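Local coordinates for C381 turret protein (Sulfolobus turreted icosahedral virus, PDB 4IND) that probably builds the pentameric turrets that project from the icosahedral capsid of an archaeal virus, each chain folding into three jelly-roll domains in a row, at residues 64-69 / 134-139; 84-89 / 116-121; 91-96 / 107-112; 160-165 / 252-257. One frame throughout, in Å; residues are numbered along the deposited sequence.

Contact 1: residues 64-69 / 134-139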
loop_
_atom_site.group_PDB
_atom_site.type_symbol
_atom_site.label_atom_id
_atom_site.label_comp_id
_atom_site.label_asym_id
_atom_site.label_seq_id
_atom_site.Cartn_x
_atom_site.Cartn_y
_atom_site.Cartn_z
ATOM N N GLY A 64 24.235 -43.826 -13.063
ATOM C CA GLY A 64 25.149 -43.075 -13.904
ATOM C C GLY A 64 25.395 -41.697 -13.327
ATOM O O GLY A 64 25.287 -41.508 -12.116
ATOM N N PRO A 65 25.738 -40.730 -14.190
ATOM C CA PRO A 65 26.047 -39.379 -13.721
ATOM C C PRO A 65 24.811 -38.728 -13.146
ATOM O O PRO A 65 23.690 -39.125 -13.490
ATOM C CB PRO A 65 26.477 -38.656 -15.003
ATOM C CG PRO A 65 25.827 -39.447 -16.115
ATOM C CD PRO A 65 25.881 -40.861 -15.652
ATOM N N ASN A 66 25.002 -37.743 -12.281
ATOM C CA ASN A 66 23.882 -36.973 -11.794
ATOM C C ASN A 66 23.160 -36.316 -12.961
ATOM O O ASN A 66 23.765 -36.003 -13.985
ATOM C CB ASN A 66 24.346 -35.890 -10.821
ATOM C CG ASN A 66 24.990 -36.453 -9.563
ATOM O OD1 ASN A 66 24.852 -37.645 -9.239
ATOM N ND2 ASN A 66 25.706 -35.595 -8.850
ATOM N N ALA A 67 21.859 -36.125 -12.815
ATOM C CA ALA A 67 21.116 -35.245 -13.719
ATOM C C ALA A 67 21.241 -33.818 -13.186
ATOM O O ALA A 67 21.732 -33.605 -12.073
ATOM C CB ALA A 67 19.666 -35.665 -13.790
ATOM N N SER A 68 20.799 -32.839 -13.975
ATOM C CA SER A 68 20.820 -31.453 -13.548
ATOM C C SER A 68 19.551 -30.752 -13.971
ATOM O O SER A 68 18.940 -31.103 -14.975
ATOM C CB SER A 68 22.005 -30.709 -14.171
ATOM O OG SER A 68 23.227 -31.347 -13.885
ATOM N N ILE A 69 19.158 -29.750 -13.201
ATOM C CA ILE A 69 18.179 -28.796 -13.672
ATOM C C ILE A 69 18.937 -27.491 -13.869
ATOM O O ILE A 69 19.690 -27.065 -13.001
ATOM C CB ILE A 69 17.048 -28.619 -12.667
ATOM C CG1 ILE A 69 16.245 -29.921 -12.566
ATOM C CG2 ILE A 69 16.115 -27.466 -13.107
ATOM C CD1 ILE A 69 15.264 -29.956 -11.410
ATOM N N LEU A 134 21.019 -33.622 -9.386
ATOM C CA LEU A 134 20.171 -34.610 -8.738
ATOM C C LEU A 134 20.781 -35.979 -8.943
ATOM O O LEU A 134 21.032 -36.374 -10.078
ATOM C CB LEU A 134 18.759 -34.561 -9.343
ATOM C CG LEU A 134 18.066 -33.196 -9.282
ATOM C CD1 LEU A 134 16.800 -33.170 -10.126
ATOM C CD2 LEU A 134 17.775 -32.798 -7.846
ATOM N N PRO A 135 21.019 -36.719 -7.850
ATOM C CA PRO A 135 21.691 -38.027 -7.931
ATOM C C PRO A 135 20.776 -39.145 -8.423
ATOM O O PRO A 135 19.546 -39.039 -8.332
ATOM C CB PRO A 135 22.110 -38.304 -6.467
ATOM C CG PRO A 135 21.092 -37.561 -5.660
ATOM C CD PRO A 135 20.766 -36.306 -6.455
ATOM N N PRO A 136 21.378 -40.224 -8.941
ATOM C CA PRO A 136 20.660 -41.423 -9.385
ATOM C C PRO A 136 19.689 -41.958 -8.335
ATOM O O PRO A 136 20.019 -42.015 -7.141
ATOM C CB PRO A 136 21.788 -42.431 -9.620
ATOM C CG PRO A 136 22.958 -41.582 -9.973
ATOM C CD PRO A 136 22.841 -40.362 -9.104
ATOM N N GLY A 137 18.498 -42.361 -8.779
ATOM C CA GLY A 137 17.546 -42.976 -7.869
ATOM C C GLY A 137 16.527 -41.985 -7.326
ATOM O O GLY A 137 15.538 -42.390 -6.725
ATOM N N LEU A 138 16.758 -40.693 -7.536
ATOM C CA LEU A 138 15.770 -39.690 -7.112
ATOM C C LEU A 138 14.672 -39.589 -8.166
ATOM O O LEU A 138 14.949 -39.390 -9.351
ATOM C CB LEU A 138 16.412 -38.319 -6.944
ATOM C CG LEU A 138 16.888 -37.831 -5.590
ATOM C CD1 LEU A 138 17.034 -36.308 -5.647
ATOM C CD2 LEU A 138 15.951 -38.270 -4.449
ATOM N N ALA A 139 13.432 -39.764 -7.741
ATOM C CA ALA A 139 12.277 -39.473 -8.576
ATOM C C ALA A 139 11.951 -37.980 -8.417
ATOM O O ALA A 139 11.963 -37.458 -7.297
ATOM C CB ALA A 139 11.091 -40.321 -8.094
#

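Contact 2: residues 84-89 / 116-121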
loop_
_atom_site.group_PDB
_atom_site.type_symbol
_atom_site.label_atom_id
_atom_site.label_comp_id
_atom_site.label_asym_id
_atom_site.label_seq_id
_atom_site.Cartn_x
_atom_site.Cartn_y
_atom_site.Cartn_z
ATOM N N ILE A 84 11.269 -28.429 -4.940
ATOM C CA ILE A 84 11.293 -29.634 -5.770
ATOM C C ILE A 84 10.813 -30.809 -4.939
ATOM O O ILE A 84 11.470 -31.181 -3.972
ATOM C CB ILE A 84 12.706 -29.954 -6.283
ATOM C CG1 ILE A 84 13.423 -28.683 -6.745
ATOM C CG2 ILE A 84 12.630 -30.977 -7.452
ATOM C CD1 ILE A 84 14.845 -28.926 -7.302
ATOM N N LYS A 85 9.676 -31.403 -5.302
ATOM C CA LYS A 85 9.200 -32.577 -4.570
ATOM C C LYS A 85 9.889 -33.789 -5.147
ATOM O O LYS A 85 9.777 -34.076 -6.349
ATOM C CB LYS A 85 7.679 -32.767 -4.678
ATOM C CG LYS A 85 7.191 -33.922 -3.785
ATOM C CD LYS A 85 5.678 -34.215 -3.936
ATOM C CE LYS A 85 4.833 -33.111 -3.326
ATOM N NZ LYS A 85 5.042 -32.997 -1.867
ATOM N N VAL A 86 10.623 -34.508 -4.313
ATOM C CA VAL A 86 11.337 -35.690 -4.832
ATOM C C VAL A 86 11.049 -36.905 -3.967
ATOM O O VAL A 86 10.518 -36.787 -2.860
ATOM C CB VAL A 86 12.873 -35.478 -4.905
ATOM C CG1 VAL A 86 13.228 -34.291 -5.782
ATOM C CG2 VAL A 86 13.446 -35.306 -3.503
ATOM N N TYR A 87 11.401 -38.082 -4.474
ATOM C CA TYR A 87 11.279 -39.308 -3.719
ATOM C C TYR A 87 12.534 -40.151 -3.959
ATOM O O TYR A 87 12.923 -40.421 -5.106
ATOM C CB TYR A 87 10.019 -40.104 -4.108
ATOM C CG TYR A 87 9.926 -41.425 -3.371
ATOM C CD1 TYR A 87 9.375 -41.490 -2.106
ATOM C CD2 TYR A 87 10.403 -42.611 -3.941
ATOM C CE1 TYR A 87 9.285 -42.686 -1.421
ATOM C CE2 TYR A 87 10.319 -43.829 -3.260
ATOM C CZ TYR A 87 9.766 -43.853 -1.992
ATOM O OH TYR A 87 9.672 -45.038 -1.282
ATOM N N ASN A 88 13.187 -40.541 -2.874
ATOM C CA ASN A 88 14.434 -41.277 -2.975
ATOM C C ASN A 88 14.121 -42.765 -3.063
ATOM O O ASN A 88 13.724 -43.386 -2.076
ATOM C CB ASN A 88 15.315 -40.989 -1.757
ATOM C CG ASN A 88 16.642 -41.746 -1.809
ATOM O OD1 ASN A 88 16.994 -42.333 -2.840
ATOM N ND2 ASN A 88 17.383 -41.731 -0.709
ATOM N N THR A 89 14.254 -43.335 -4.258
ATOM C CA THR A 89 13.923 -44.740 -4.462
ATOM C C THR A 89 15.024 -45.658 -3.980
ATOM O O THR A 89 14.826 -46.855 -3.925
ATOM C CB THR A 89 13.644 -45.086 -5.949
ATOM O OG1 THR A 89 14.850 -44.943 -6.695
ATOM C CG2 THR A 89 12.577 -44.167 -6.554
ATOM N N PHE A 116 10.686 -36.131 -0.109
ATOM C CA PHE A 116 11.458 -35.027 0.470
ATOM C C PHE A 116 11.208 -33.757 -0.325
ATOM O O PHE A 116 11.027 -33.821 -1.550
ATOM C CB PHE A 116 12.943 -35.369 0.404
ATOM C CG PHE A 116 13.845 -34.400 1.136
ATOM C CD1 PHE A 116 14.187 -34.624 2.464
ATOM C CD2 PHE A 116 14.391 -33.309 0.486
ATOM C CE1 PHE A 116 15.044 -33.754 3.139
ATOM C CE2 PHE A 116 15.247 -32.424 1.148
ATOM C CZ PHE A 116 15.575 -32.650 2.477
ATOM N N GLU A 117 11.205 -32.615 0.360
ATOM C CA GLU A 117 11.026 -31.310 -0.283
ATOM C C GLU A 117 12.372 -30.615 -0.338
ATOM O O GLU A 117 12.939 -30.245 0.688
ATOM C CB GLU A 117 10.066 -30.436 0.530
ATOM C CG GLU A 117 8.731 -31.084 0.806
ATOM C CD GLU A 117 7.822 -30.969 -0.379
ATOM O OE1 GLU A 117 7.842 -29.889 -0.995
ATOM O OE2 GLU A 117 7.109 -31.943 -0.700
ATOM N N ILE A 118 12.904 -30.454 -1.535
ATOM C CA ILE A 118 14.115 -29.662 -1.718
ATOM C C ILE A 118 13.706 -28.198 -1.825
ATOM O O ILE A 118 12.965 -27.838 -2.735
ATOM C CB ILE A 118 14.844 -30.077 -3.027
ATOM C CG1 ILE A 118 15.370 -31.523 -2.906
ATOM C CG2 ILE A 118 15.989 -29.133 -3.334
ATOM C CD1 ILE A 118 15.908 -32.086 -4.214
ATOM N N TYR A 119 14.186 -27.349 -0.913
ATOM C CA TYR A 119 13.924 -25.914 -1.021
ATOM C C TYR A 119 15.150 -25.253 -1.602
ATOM O O TYR A 119 16.279 -25.608 -1.254
ATOM C CB TYR A 119 13.640 -25.294 0.363
ATOM C CG TYR A 119 12.432 -25.872 1.040
ATOM C CD1 TYR A 119 11.201 -25.219 1.009
ATOM C CD2 TYR A 119 12.516 -27.076 1.707
ATOM C CE1 TYR A 119 10.082 -25.766 1.641
ATOM C CE2 TYR A 119 11.419 -27.615 2.335
ATOM C CZ TYR A 119 10.204 -26.968 2.291
ATOM O OH TYR A 119 9.121 -27.557 2.928
ATOM N N ASP A 120 14.943 -24.264 -2.464
ATOM C CA ASP A 120 16.078 -23.543 -3.012
ATOM C C ASP A 120 15.709 -22.089 -3.221
ATOM O O ASP A 120 14.524 -21.709 -3.183
ATOM C CB ASP A 120 16.524 -24.179 -4.333
ATOM C CG ASP A 120 18.020 -24.087 -4.547
ATOM O OD1 ASP A 120 18.642 -23.165 -3.976
ATOM O OD2 ASP A 120 18.597 -24.946 -5.270
ATOM N N ILE A 121 16.723 -21.263 -3.425
ATOM C CA ILE A 121 16.485 -19.834 -3.564
ATOM C C ILE A 121 17.202 -19.374 -4.823
ATOM O O ILE A 121 18.344 -19.777 -5.081
ATOM C CB ILE A 121 16.990 -19.078 -2.348
ATOM C CG1 ILE A 121 16.215 -19.530 -1.103
ATOM C CG2 ILE A 121 16.852 -17.566 -2.573
ATOM C CD1 ILE A 121 16.800 -19.036 0.208
#

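Contact 3: residues 91-96 / 107-112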
loop_
_atom_site.group_PDB
_atom_site.type_symbol
_atom_site.label_atom_id
_atom_site.label_comp_id
_atom_site.label_asym_id
_atom_site.label_seq_id
_atom_site.Cartn_x
_atom_site.Cartn_y
_atom_site.Cartn_z
ATOM N N SER A 91 17.740 -47.497 -1.377
ATOM C CA SER A 91 17.685 -47.972 -0.005
ATOM C C SER A 91 18.803 -47.360 0.843
ATOM O O SER A 91 19.127 -47.869 1.919
ATOM C CB SER A 91 17.758 -49.487 0.015
ATOM O OG SER A 91 18.954 -49.924 -0.597
ATOM N N PHE A 92 19.388 -46.269 0.352
ATOM C CA PHE A 92 20.405 -45.523 1.100
ATOM C C PHE A 92 20.147 -44.032 0.926
ATOM O O PHE A 92 19.453 -43.624 -0.012
ATOM C CB PHE A 92 21.812 -45.873 0.595
ATOM C CG PHE A 92 21.942 -45.839 -0.908
ATOM C CD1 PHE A 92 22.113 -44.638 -1.578
ATOM C CD2 PHE A 92 21.888 -47.016 -1.649
ATOM C CE1 PHE A 92 22.222 -44.593 -2.957
ATOM C CE2 PHE A 92 21.991 -46.987 -3.027
ATOM C CZ PHE A 92 22.163 -45.775 -3.689
ATOM N N SER A 93 20.719 -43.225 1.813
ATOM C CA SER A 93 20.567 -41.783 1.772
ATOM C C SER A 93 21.310 -41.227 0.575
ATOM O O SER A 93 22.323 -41.793 0.147
ATOM C CB SER A 93 21.159 -41.168 3.047
ATOM O OG SER A 93 20.345 -41.464 4.147
ATOM N N VAL A 94 20.803 -40.136 0.028
ATOM C CA VAL A 94 21.517 -39.385 -0.992
ATOM C C VAL A 94 21.558 -37.932 -0.562
ATOM O O VAL A 94 20.771 -37.520 0.277
ATOM C CB VAL A 94 20.846 -39.523 -2.377
ATOM C CG1 VAL A 94 20.784 -41.006 -2.777
ATOM C CG2 VAL A 94 19.452 -38.911 -2.376
ATOM N N THR A 95 22.486 -37.167 -1.128
ATOM C CA THR A 95 22.607 -35.766 -0.765
ATOM C C THR A 95 22.393 -34.878 -1.983
ATOM O O THR A 95 22.632 -35.281 -3.130
ATOM C CB THR A 95 23.953 -35.448 -0.088
ATOM O OG1 THR A 95 24.985 -35.451 -1.069
ATOM C CG2 THR A 95 24.283 -36.472 0.984
ATOM N N VAL A 96 21.903 -33.676 -1.734
ATOM C CA VAL A 96 21.712 -32.701 -2.789
ATOM C C VAL A 96 22.347 -31.411 -2.296
ATOM O O VAL A 96 22.365 -31.145 -1.084
ATOM C CB VAL A 96 20.210 -32.510 -3.072
ATOM C CG1 VAL A 96 19.950 -31.156 -3.672
ATOM C CG2 VAL A 96 19.685 -33.625 -3.991
ATOM N N THR A 107 24.453 -28.955 2.164
ATOM C CA THR A 107 23.676 -30.051 1.576
ATOM C C THR A 107 22.367 -30.354 2.286
ATOM O O THR A 107 22.179 -30.005 3.463
ATOM C CB THR A 107 24.499 -31.364 1.594
ATOM O OG1 THR A 107 24.947 -31.639 2.923
ATOM C CG2 THR A 107 25.719 -31.269 0.683
ATOM N N TYR A 108 21.476 -31.027 1.559
ATOM C CA TYR A 108 20.341 -31.722 2.154
ATOM C C TYR A 108 20.670 -33.204 2.180
ATOM O O TYR A 108 21.286 -33.730 1.246
ATOM C CB TYR A 108 19.089 -31.520 1.309
ATOM C CG TYR A 108 18.582 -30.101 1.268
ATOM C CD1 TYR A 108 18.623 -29.291 2.400
ATOM C CD2 TYR A 108 18.049 -29.571 0.099
ATOM C CE1 TYR A 108 18.143 -27.997 2.359
ATOM C CE2 TYR A 108 17.569 -28.269 0.050
ATOM C CZ TYR A 108 17.616 -27.498 1.188
ATOM O OH TYR A 108 17.145 -26.211 1.146
ATOM N N SER A 109 20.260 -33.882 3.246
ATOM C CA SER A 109 20.383 -35.327 3.335
ATOM C C SER A 109 18.986 -35.954 3.187
ATOM O O SER A 109 18.084 -35.687 3.967
ATOM C CB SER A 109 21.049 -35.720 4.657
ATOM O OG SER A 109 21.158 -37.116 4.756
ATOM N N ILE A 110 18.808 -36.776 2.161
ATOM C CA ILE A 110 17.496 -37.343 1.857
ATOM C C ILE A 110 17.470 -38.827 2.193
ATOM O O ILE A 110 18.179 -39.632 1.581
ATOM C CB ILE A 110 17.142 -37.132 0.349
ATOM C CG1 ILE A 110 17.251 -35.648 -0.023
ATOM C CG2 ILE A 110 15.751 -37.666 0.026
ATOM C CD1 ILE A 110 16.973 -35.347 -1.520
ATOM N N GLY A 111 16.653 -39.193 3.177
ATOM C CA GLY A 111 16.622 -40.557 3.681
ATOM C C GLY A 111 16.184 -41.573 2.632
ATOM O O GLY A 111 15.516 -41.236 1.642
ATOM N N ALA A 112 16.586 -42.824 2.844
ATOM C CA ALA A 112 16.203 -43.941 1.984
ATOM C C ALA A 112 14.682 -44.094 1.892
ATOM O O ALA A 112 13.974 -43.916 2.877
ATOM C CB ALA A 112 16.826 -45.226 2.497
HETATM O O HOH W 1 18.109 -43.552 4.993
HETATM O O HOH W 2 19.766 -39.321 5.945
#

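Contact 4: residues 160-165 / 252-257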
loop_
_atom_site.group_PDB
_atom_site.type_symbol
_atom_site.label_atom_id
_atom_site.label_comp_id
_atom_site.label_asym_id
_atom_site.label_seq_id
_atom_site.Cartn_x
_atom_site.Cartn_y
_atom_site.Cartn_z
ATOM N N ILE A 160 16.875 -28.115 7.869
ATOM C CA ILE A 160 17.353 -29.251 7.075
ATOM C C ILE A 160 18.654 -28.952 6.320
ATOM O O ILE A 160 19.172 -29.808 5.599
ATOM C CB ILE A 160 16.298 -29.673 6.023
ATOM C CG1 ILE A 160 15.988 -28.488 5.117
ATOM C CG2 ILE A 160 15.031 -30.215 6.692
ATOM C CD1 ILE A 160 15.151 -28.866 3.874
ATOM N N ILE A 161 19.164 -27.730 6.443
ATOM C CA ILE A 161 20.371 -27.356 5.720
ATOM C C ILE A 161 21.580 -27.760 6.530
ATOM O O ILE A 161 21.731 -27.364 7.688
ATOM C CB ILE A 161 20.459 -25.837 5.448
ATOM C CG1 ILE A 161 19.186 -25.311 4.792
ATOM C CG2 ILE A 161 21.692 -25.514 4.593
ATOM C CD1 ILE A 161 19.077 -23.776 4.815
ATOM N N HIS A 162 22.454 -28.560 5.932
ATOM C CA HIS A 162 23.637 -29.033 6.650
ATOM C C HIS A 162 24.892 -28.270 6.278
ATOM O O HIS A 162 25.190 -28.083 5.091
ATOM C CB HIS A 162 23.896 -30.529 6.371
ATOM C CG HIS A 162 22.809 -31.424 6.853
ATOM N ND1 HIS A 162 22.781 -31.934 8.134
ATOM C CD2 HIS A 162 21.701 -31.900 6.239
ATOM C CE1 HIS A 162 21.710 -32.688 8.283
ATOM N NE2 HIS A 162 21.038 -32.688 7.144
ATOM N N THR A 163 25.666 -27.891 7.295
ATOM C CA THR A 163 26.950 -27.255 7.043
ATOM C C THR A 163 27.991 -27.818 7.964
ATOM O O THR A 163 27.696 -28.249 9.088
ATOM C CB THR A 163 26.899 -25.701 7.178
ATOM O OG1 THR A 163 28.205 -25.170 6.919
ATOM C CG2 THR A 163 26.447 -25.281 8.607
ATOM N N SER A 164 29.227 -27.839 7.499
ATOM C CA SER A 164 30.299 -28.240 8.370
ATOM C C SER A 164 31.332 -27.122 8.507
ATOM O O SER A 164 32.473 -27.369 8.892
ATOM C CB SER A 164 30.932 -29.540 7.872
ATOM O OG SER A 164 31.354 -29.391 6.534
ATOM N N GLY A 165 30.933 -25.887 8.206
ATOM C CA GLY A 165 31.827 -24.760 8.426
ATOM C C GLY A 165 31.986 -23.773 7.277
ATOM O O GLY A 165 32.634 -22.742 7.430
ATOM N N PRO A 252 29.471 -29.884 13.164
ATOM C CA PRO A 252 28.415 -29.782 12.139
ATOM C C PRO A 252 27.158 -29.099 12.676
ATOM O O PRO A 252 26.764 -29.337 13.831
ATOM C CB PRO A 252 28.116 -31.243 11.791
ATOM C CG PRO A 252 28.664 -32.044 12.930
ATOM C CD PRO A 252 29.847 -31.277 13.453
ATOM N N PHE A 253 26.561 -28.241 11.856
ATOM C CA PHE A 253 25.285 -27.601 12.154
ATOM C C PHE A 253 24.233 -28.079 11.169
ATOM O O PHE A 253 24.541 -28.438 10.014
ATOM C CB PHE A 253 25.390 -26.060 12.024
ATOM C CG PHE A 253 25.918 -25.365 13.262
ATOM C CD1 PHE A 253 25.082 -24.556 14.025
ATOM C CD2 PHE A 253 27.244 -25.479 13.630
ATOM C CE1 PHE A 253 25.568 -23.889 15.154
ATOM C CE2 PHE A 253 27.733 -24.822 14.759
ATOM C CZ PHE A 253 26.889 -24.027 15.518
ATOM N N THR A 254 22.985 -28.073 11.621
ATOM C CA THR A 254 21.838 -28.177 10.729
ATOM C C THR A 254 20.975 -26.968 11.034
ATOM O O THR A 254 20.763 -26.645 12.194
ATOM C CB THR A 254 21.032 -29.443 10.990
ATOM O OG1 THR A 254 21.890 -30.581 10.890
ATOM C CG2 THR A 254 19.909 -29.575 9.965
ATOM N N PHE A 255 20.501 -26.260 10.009
ATOM C CA PHE A 255 19.750 -25.046 10.282
ATOM C C PHE A 255 18.648 -24.810 9.255
ATOM O O PHE A 255 18.646 -25.398 8.165
ATOM C CB PHE A 255 20.695 -23.839 10.393
ATOM C CG PHE A 255 21.365 -23.466 9.089
ATOM C CD1 PHE A 255 20.831 -22.480 8.274
ATOM C CD2 PHE A 255 22.537 -24.097 8.696
ATOM C CE1 PHE A 255 21.458 -22.134 7.068
ATOM C CE2 PHE A 255 23.170 -23.766 7.506
ATOM C CZ PHE A 255 22.625 -22.784 6.682
ATOM N N GLY A 256 17.715 -23.946 9.624
ATOM C CA GLY A 256 16.624 -23.554 8.767
ATOM C C GLY A 256 16.815 -22.092 8.424
ATOM O O GLY A 256 17.764 -21.459 8.892
ATOM N N LEU A 257 15.937 -21.554 7.581
ATOM C CA LEU A 257 16.050 -20.157 7.187
ATOM C C LEU A 257 14.682 -19.573 6.968
ATOM O O LEU A 257 13.896 -20.070 6.159
ATOM C CB LEU A 257 16.865 -20.026 5.895
ATOM C CG LEU A 257 16.924 -18.597 5.329
ATOM C CD1 LEU A 257 17.707 -17.698 6.262
ATOM C CD2 LEU A 257 17.565 -18.606 3.917
HETATM O O HOH W 3 25.650 -31.040 9.312
#

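Contact 1: residues 64-69 / 134-139
A67 and L134 form an antiparallel hydrogen-bonded pair in the first jelly-roll domain, joining strand 67-71 to the end of strand 130-134, just before the chain turns into strand 138-147. A67 N bonds to L134 O at 2.9 Å and L134 N to A67 O in return. On the buried flank I69 and L134 carry the apolar contact. Each has its longer branch beside its own backbone N (chi1 -67° and -57°), and the two chains slant across one another until I69 CD1 lies 3.8 Å from L134 CD1; I140 backs L134 and F143 backs I69. At the other end N66 slants across the P136 ring and brings OD1 within 3.4 Å of P135 CA and equally near P136 CD. N66 ND2 is hydrogen-bonded to Q133 OE1, which fixes which way round the amide sits. A type II turn from P135 to L138 then reverses the chain, with G137 at a positive phi of 96°. The P136 ring leans on the backbone of G64, and its CG stops 3.2 Å from G64 O.

Contact 2: residues 84-89 / 116-121
K85 and E117 face each other as a non-hydrogen-bonded pair where strands 78-88 and 114-124 run antiparallel in a jelly-roll sheet of the first domain. The two side chains lie alongside, pointing the same way. K85 leaves the strand extended and then bends at chi3 and chi4 (-71° and -63°), which turns the ammonium toward the E117 carboxylate, where it meets OE2 nearly head-on. The hydrogen-bonded pairs I84-I118 and V86-F116 flank this bridge with two backbone bonds each; the one from V86 N to F116 O measures 2.9 Å. Their side chains fill the face away from the ion pair: V86 CG1 touches I118 CD1 at 3.8 Å, the two side chains crossing at about a right angle, while V86 CG2 rests 3.9 Å from F116 CB. Farther out, I140 and F143 of strand 138-147 cover I84. On the polar face E115 of the same chain and D72 of a neighbouring subunit also form salt bridges with K85. This gathering of carboxylates probably stabilises the protonated lysine and ties the sheet to the next copy in the turret. At its centre, K85 NZ stands 2.6 Å from E117 OE2.

Contact 3: residues 91-96 / 107-112
I110 packs against V94 and V96 in a two-stranded antiparallel hairpin, strands 94-96 and 108-110, inserted between two long strands of the first jelly-roll domain. From the backbone outward, I110 CB lies 3.7 Å from V94 O and 4.0 Å from V94 CG2. CG1, turned beside the backbone N (chi1 -54°), still skirts V94 O, and the extended chi2 carries CD1 one step along the opposite strand to V96 CG2, 4.1 Å away. The remaining branch, CG2, points off the hairpin to F116 CB. One isoleucine thus spans both valines on the inner face. Paired backbone bonds join V94 with I110 and V96 with Y108; I110 N meets V94 O at 2.8 Å. Between them T95 CA offers its hydrogen to Y108 O, a CA-H...O contact in the non-hydrogen-bonded pair with S109. On the face opposite the valines two waters link the strands. S93 OG is linked through one water, which accepts from A112 N, and through a second to S109 OG, so the serine at the open end is coupled twice to the partner strand. There A112 CB presses against the S91-F92 peptide, 3.3 Å from S91 C. The hairpin lies against its own domain, with V96 on I118 and P135 and I110 on V86. Y108, on the same face, also reaches the second domain, its ring against I160 and I161 of strand 155-163, while its hydroxyl is hydrogen-bonded to Y119 O of strand 114-124.

Contact 4: residues 160-165 / 252-257
I161 covers one face of the F255 ring where strand 155-163, at a sheet edge within this chain, meets strand 253-262 antiparallel in the second jelly-roll domain. Among the CH-pi contacts, I161 CB sits over the ring centre, 4.0 Å from the centroid and 12° off the normal. With F255 CG in the hindered site between backbone N and carbonyl carbon (chi1 68°), the ring is folded back beneath I161, and T163 CG2 closes on its edge, 3.8 Å from F255 CE2. On the opposite face of the sheet, T254 CG2 lies over the H162 imidazole, offset toward the rim. Backbone bonds pair I161 with F255 and T163 with F253. F255 O takes both I161 N, at 2.9 Å, and I160 N, more weakly, in a classic beta bulge. Water 3 donates to F253 O and is also bonded to H162 ND1, in the plane of the imidazole. Beyond the strand end, T163 OG1 accepts from G165 N in an ST turn and is bonded to N166 O as well. Strand 176-187 flanks strand 253-262 on its far side, with M182 and Y184 against F255; across the domain boundary I160 packs on F116 and Y119 of strand 114-124.

Contacts 1, 2 and 3 lie in the first domain, contact 3 nested along the chain within contact 2 and contact 2 within contact 1. Their centres are 10 to 12 Å apart. Contacts 1 and 2 meet through adjacent strands of one sheet, with A139 N 2.8 Å from Y87 O, while P135 of contact 1 packs on the hairpin of contact 3. Contact 4, in the second domain, has its centre about 14 Å from that of contact 3 and touches it where T107 O lies 2.9 Å from H162 N. It also meets contact 2, I121 CD1 lying 3.8 Å from L257 CD2. Contacts 2 and 3 on one side and contact 4 on the other therefore form part of the junction between the first two domains. A bound dihydrogenphosphate lies about 11 Å from the L257 side chain.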